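PDB 4K82: Lv-ranaspumin (Lv-RSN-1) from Leptodactylus vastus, which acts as a surfactant in the frog's foam nest and probably lowers the surface tension of water so that foam can form. Local coordinates for residues G132-V135 with K136-K139; I156-L159 with K160-L163; G174-D177 with L178-I182. One frame throughout, in Å; residues are numbered along the deposited sequence.

Contact 1: G132-V135 with K136-K139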
# COMPACT_ATOMS: atom_id res chain seq x y z
N GLY A 132 4.84 -4.99 5.04
CA GLY A 132 3.40 -5.06 4.93
C GLY A 132 2.70 -3.99 5.74
O GLY A 132 1.49 -4.06 5.98
N ASP A 133 3.45 -2.98 6.16
CA ASP A 133 2.93 -1.95 7.06
C ASP A 133 2.02 -0.90 6.39
O ASP A 133 1.33 -0.16 7.09
CB ASP A 133 4.07 -1.24 7.79
CG ASP A 133 4.64 -2.07 8.93
OD1 ASP A 133 4.25 -3.24 9.07
OD2 ASP A 133 5.49 -1.54 9.68
N LEU A 134 2.01 -0.83 5.07
CA LEU A 134 1.26 0.24 4.40
C LEU A 134 -0.25 0.11 4.60
O LEU A 134 -0.93 1.09 4.93
CB LEU A 134 1.62 0.34 2.91
CG LEU A 134 0.99 1.55 2.18
CD1 LEU A 134 1.21 2.84 2.95
CD2 LEU A 134 1.57 1.68 0.77
N VAL A 135 -0.79 -1.09 4.40
CA VAL A 135 -2.22 -1.31 4.58
C VAL A 135 -2.62 -1.00 6.03
O VAL A 135 -3.69 -0.43 6.26
CB VAL A 135 -2.63 -2.74 4.18
CG1 VAL A 135 -4.12 -2.95 4.40
CG2 VAL A 135 -2.28 -2.99 2.72
N LYS A 136 -1.75 -1.35 6.98
CA LYS A 136 -1.95 -1.05 8.40
C LYS A 136 -2.09 0.46 8.64
O LYS A 136 -2.90 0.92 9.46
CB LYS A 136 -0.75 -1.52 9.21
CG LYS A 136 -0.87 -2.89 9.86
CD LYS A 136 0.25 -3.12 10.88
CE LYS A 136 0.18 -2.13 12.05
NZ LYS A 136 0.95 -0.86 11.82
N PHE A 137 -1.26 1.22 7.94
CA PHE A 137 -1.26 2.67 8.02
C PHE A 137 -2.58 3.23 7.50
O PHE A 137 -3.18 4.14 8.11
CB PHE A 137 -0.06 3.18 7.21
CG PHE A 137 0.04 4.68 7.10
CD1 PHE A 137 0.15 5.48 8.23
CD2 PHE A 137 0.10 5.28 5.86
CE1 PHE A 137 0.26 6.85 8.12
CE2 PHE A 137 0.23 6.66 5.73
CZ PHE A 137 0.31 7.45 6.87
N LEU A 138 -3.06 2.69 6.39
CA LEU A 138 -4.31 3.15 5.82
C LEU A 138 -5.47 2.83 6.75
O LEU A 138 -6.37 3.65 6.92
CB LEU A 138 -4.54 2.55 4.43
CG LEU A 138 -3.47 2.83 3.39
CD1 LEU A 138 -3.81 2.08 2.12
CD2 LEU A 138 -3.38 4.33 3.13
N LYS A 139 -5.44 1.65 7.36
CA LYS A 139 -6.46 1.26 8.34
C LYS A 139 -6.52 2.25 9.51
O LYS A 139 -7.60 2.69 9.91
CB LYS A 139 -6.19 -0.15 8.87
CG LYS A 139 -6.38 -1.27 7.87
CD LYS A 139 -5.91 -2.58 8.50
CE LYS A 139 -6.05 -3.75 7.54
NZ LYS A 139 -7.44 -4.26 7.50

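Contact 2: I156-L159 with K160-L163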
# COMPACT_ATOMS: atom_id res chain seq x y z
N ILE A 156 -5.21 14.95 16.33
CA ILE A 156 -3.79 15.31 16.35
C ILE A 156 -2.97 14.30 17.14
O ILE A 156 -1.94 13.82 16.68
CB ILE A 156 -3.57 16.74 16.88
CG1 ILE A 156 -4.05 17.74 15.84
CG2 ILE A 156 -2.09 16.97 17.21
CD1 ILE A 156 -4.03 19.15 16.37
N LYS A 157 -3.45 13.96 18.34
CA LYS A 157 -2.80 12.97 19.18
C LYS A 157 -2.71 11.61 18.48
O LYS A 157 -1.67 10.94 18.53
CB LYS A 157 -3.54 12.82 20.51
CG LYS A 157 -2.83 13.47 21.67
CD LYS A 157 -3.14 12.74 22.98
CE LYS A 157 -2.57 11.33 22.96
NZ LYS A 157 -2.99 10.56 24.16
N ASP A 158 -3.80 11.20 17.84
CA ASP A 158 -3.81 9.90 17.15
C ASP A 158 -2.86 9.91 15.97
O ASP A 158 -2.20 8.92 15.67
CB ASP A 158 -5.22 9.54 16.69
CG ASP A 158 -6.08 9.01 17.83
OD1 ASP A 158 -5.52 8.66 18.89
OD2 ASP A 158 -7.32 8.94 17.67
N LEU A 159 -2.78 11.04 15.28
CA LEU A 159 -1.90 11.12 14.12
C LEU A 159 -0.45 11.02 14.56
O LEU A 159 0.37 10.39 13.88
CB LEU A 159 -2.15 12.43 13.37
CG LEU A 159 -1.35 12.65 12.08
CD1 LEU A 159 -1.72 11.61 11.06
CD2 LEU A 159 -1.58 14.05 11.55
N LYS A 160 -0.15 11.62 15.71
CA LYS A 160 1.20 11.57 16.27
C LYS A 160 1.65 10.14 16.52
O LYS A 160 2.77 9.75 16.18
CB LYS A 160 1.26 12.38 17.56
CG LYS A 160 2.65 12.84 17.96
CD LYS A 160 2.60 13.82 19.12
CE LYS A 160 1.50 14.87 18.94
NZ LYS A 160 1.73 16.11 19.75
N ILE A 161 0.76 9.35 17.12
CA ILE A 161 1.04 7.94 17.40
C ILE A 161 1.25 7.18 16.10
O ILE A 161 2.18 6.37 15.97
CB ILE A 161 -0.13 7.32 18.18
CG1 ILE A 161 -0.13 7.85 19.62
CG2 ILE A 161 -0.06 5.79 18.15
CD1 ILE A 161 -1.43 7.61 20.37
N ILE A 162 0.40 7.45 15.11
CA ILE A 162 0.47 6.74 13.84
C ILE A 162 1.76 7.04 13.09
O ILE A 162 2.43 6.13 12.59
CB ILE A 162 -0.76 7.07 12.95
CG1 ILE A 162 -2.03 6.46 13.55
CG2 ILE A 162 -0.54 6.55 11.52
CD1 ILE A 162 -3.31 7.06 13.01
N LEU A 163 2.11 8.32 13.00
CA LEU A 163 3.29 8.71 12.24
C LEU A 163 4.58 8.25 12.90
O LEU A 163 5.58 8.04 12.22
CB LEU A 163 3.34 10.21 12.02
CG LEU A 163 2.17 10.76 11.21
CD1 LEU A 163 2.26 12.27 11.12
CD2 LEU A 163 2.10 10.14 9.82

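Contact 3: G174-D177 with L178-I182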
# COMPACT_ATOMS: atom_id res chain seq x y z
N GLY A 174 11.71 15.93 11.52
CA GLY A 174 11.55 15.30 12.82
C GLY A 174 10.10 15.39 13.27
O GLY A 174 9.42 16.37 12.98
N LEU A 175 9.63 14.35 13.96
CA LEU A 175 8.26 14.33 14.46
C LEU A 175 7.96 15.51 15.38
O LEU A 175 6.89 16.12 15.32
CB LEU A 175 8.00 13.02 15.21
CG LEU A 175 6.57 12.86 15.71
CD1 LEU A 175 5.67 12.39 14.57
CD2 LEU A 175 6.51 11.89 16.89
N ASP A 176 8.92 15.82 16.25
CA ASP A 176 8.75 16.89 17.22
C ASP A 176 8.53 18.24 16.53
O ASP A 176 7.57 18.95 16.83
CB ASP A 176 9.95 16.92 18.18
CG ASP A 176 11.29 17.08 17.47
OD1 ASP A 176 11.35 16.87 16.23
OD2 ASP A 176 12.28 17.41 18.15
N ASP A 177 9.38 18.58 15.58
CA ASP A 177 9.21 19.85 14.87
C ASP A 177 7.97 19.88 14.00
O ASP A 177 7.34 20.93 13.83
CB ASP A 177 10.45 20.18 14.03
CG ASP A 177 11.59 20.74 14.86
OD1 ASP A 177 11.40 20.96 16.07
OD2 ASP A 177 12.67 20.97 14.30
N LEU A 178 7.62 18.73 13.42
CA LEU A 178 6.42 18.63 12.60
C LEU A 178 5.20 19.04 13.44
O LEU A 178 4.39 19.87 13.02
CB LEU A 178 6.25 17.21 12.05
CG LEU A 178 5.06 17.02 11.11
CD1 LEU A 178 5.43 17.39 9.69
CD2 LEU A 178 4.54 15.59 11.18
N PHE A 179 5.11 18.49 14.64
CA PHE A 179 3.92 18.78 15.45
C PHE A 179 3.94 20.12 16.16
O PHE A 179 2.91 20.56 16.68
CB PHE A 179 3.59 17.62 16.38
CG PHE A 179 2.85 16.52 15.69
CD1 PHE A 179 3.53 15.52 15.00
CD2 PHE A 179 1.46 16.51 15.68
CE1 PHE A 179 2.84 14.52 14.34
CE2 PHE A 179 0.76 15.49 15.04
CZ PHE A 179 1.45 14.50 14.36
N LYS A 180 5.08 20.80 16.18
CA LYS A 180 5.09 22.20 16.59
C LYS A 180 4.27 23.03 15.61
O LYS A 180 3.81 24.12 15.94
CB LYS A 180 6.52 22.74 16.69
CG LYS A 180 7.25 22.29 17.93
CD LYS A 180 8.74 22.60 17.88
CE LYS A 180 9.47 21.78 18.94
NZ LYS A 180 10.92 21.59 18.62
N ASN A 181 4.10 22.49 14.41
CA ASN A 181 3.44 23.18 13.32
C ASN A 181 2.07 22.61 12.93
O ASN A 181 1.55 22.89 11.85
CB ASN A 181 4.36 23.16 12.11
CG ASN A 181 5.57 24.05 12.30
OD1 ASN A 181 5.50 25.25 12.05
ND2 ASN A 181 6.67 23.46 12.75
N ILE A 182 1.50 21.80 13.81
CA ILE A 182 0.17 21.26 13.55
C ILE A 182 -0.76 21.74 14.67
O ILE A 182 -0.49 21.51 15.84
CB ILE A 182 0.18 19.73 13.44
CG1 ILE A 182 1.07 19.29 12.28
CG2 ILE A 182 -1.24 19.19 13.26
CD1 ILE A 182 1.17 17.77 12.12

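Contact 1: G132-V135 with K136-K139
K139 lies one turn after V135, and its side chain runs back past that residue. The backbone N of K139 donates to V135 O at 2.9 Å. The side chain then starts beside the same oxygen, with K139 CB 3.6 Å from V135 O. K139 CG comes closer, 3.2 Å from V135 O, because chi1 of -68° turns it to the side of its own backbone N. K139 CD draws off again, to 3.8 Å from V135 O. K139 CE then passes the methyl V135 CG1 at 3.8 Å, the two side chains slanting across each other. A last bend at chi4 (-80°) turns NZ aside, where it forms a salt bridge with D28 and a hydrogen bond to S216 O. Shortened to an alanine, this position would probably cost D28 this salt bridge and leave V135 CG1 without the lysine chain against it.

L134 and F137 are buried. L134 CD1 meets the F137 ring at its edge, near the ring plane, 4.0 Å from F137 CD2. Helix 107-121 packs against both side chains. The backbone bond from F137 N to D133 O is 3.1 Å long. G132, with positive phi, closes a Schellman motif on the preceding helix. The i to i+4 packing is that of an alpha helix near its N-terminal end, just after the Schellman motif at G132.

Contact 2: I156-L159 with K160-L163
Helix 152-165 is amphipathic, and in its second half L159 and L163 touch one turn apart on the buried side. L159 CG lies 3.8 Å from L163 CD1. The contact is mutual: L159 CD1 is also 4.0 Å from L163 CG. The two branched ends slant past each other. The first torsions bring them together. In L159, CG stands opposite the backbone N (chi1 -177°) and leans along the helix toward L163. In L163, CG sits beside the backbone N (chi1 -62°) and leans back. This puts L163 CG 3.2 Å from L159 O. The same oxygen accepts L163 N at 2.8 Å, and that bond is fairly straight, at 166°. One carbonyl thus carries the backbone bond with a leucine branch beside it.

I162 repeats the pattern on D158. Its N donates to D158 O at 3.0 Å. I162 CG1 approaches D158 O to 3.3 Å, and I162 CD1 lies 3.4 Å from D158 O, so the ethyl branch folds back over that carbonyl. The backbone bonds from K160 N to I156 O and from I161 N to K157 O complete the run.

The buried residues also pack on neighbouring parts of the fold. I162 meets D140 and V145, I156 meets strand 182-185, and L163 reaches V169, L170 and L178. K157 and I161 are exposed. I156, L159, I162 and L163 follow the three- and four-residue spacing of an amphipathic alpha helix packed into a helical core.

Contact 3: G174-D177 with L178-I182
D177 O accepts two hydrogen bonds. The stronger comes from the amide of N181, with N181 ND2 2.8 Å from D177 O and the oxygen close to the amide plane. The other, from K180 N to D177 O at 3.3 Å, is weak. The D177 carboxylate is engaged as well. K180 NZ forms a salt bridge to D177 OD1 at 2.7 Å, arriving nearly along the C-O axis. The lysine chain is extended and lies alongside the aspartate.

D176 turns its carboxylate back to the backbone (chi1 57°). D176 OD1 accepts D177 N at 2.7 Å, from above the carboxylate plane. This is the opening of the short helix 175-180, with G174 at its N-cap position. G174 O receives L178 N at 3.0 Å.

On the other side of the helix, the methyl L175 CD1 touches the F179 ring at CE1, 3.5 Å away. L175 O lies at the ring edge, in its plane, 3.4 Å from F179 CD1. I182 CD1, at the start of strand 182-185, sits over one face, offset toward the rim.

How the contacts relate
The contacts come in series along the chain, on the successive helices 133-144, 152-165 and 175-180. Contact 1 lies near the centre of the molecule, about 7 Å away between centres. Contacts 2 and 3 lie farther out, at about 19 and 25 Å. Contacts 1 and 2 are joined by the F137 ring, whose CE1 packs 3.5 Å from I162 CG2. Contacts 2 and 3 meet through F179, with its CZ 3.5 Å from K160 CA. Contacts 1 and 3 do not touch; their nearest atoms are about 10 Å apart. The middle helix therefore links the other two. A phenylalanine takes part in each joint of this mainly helical surfactant protein.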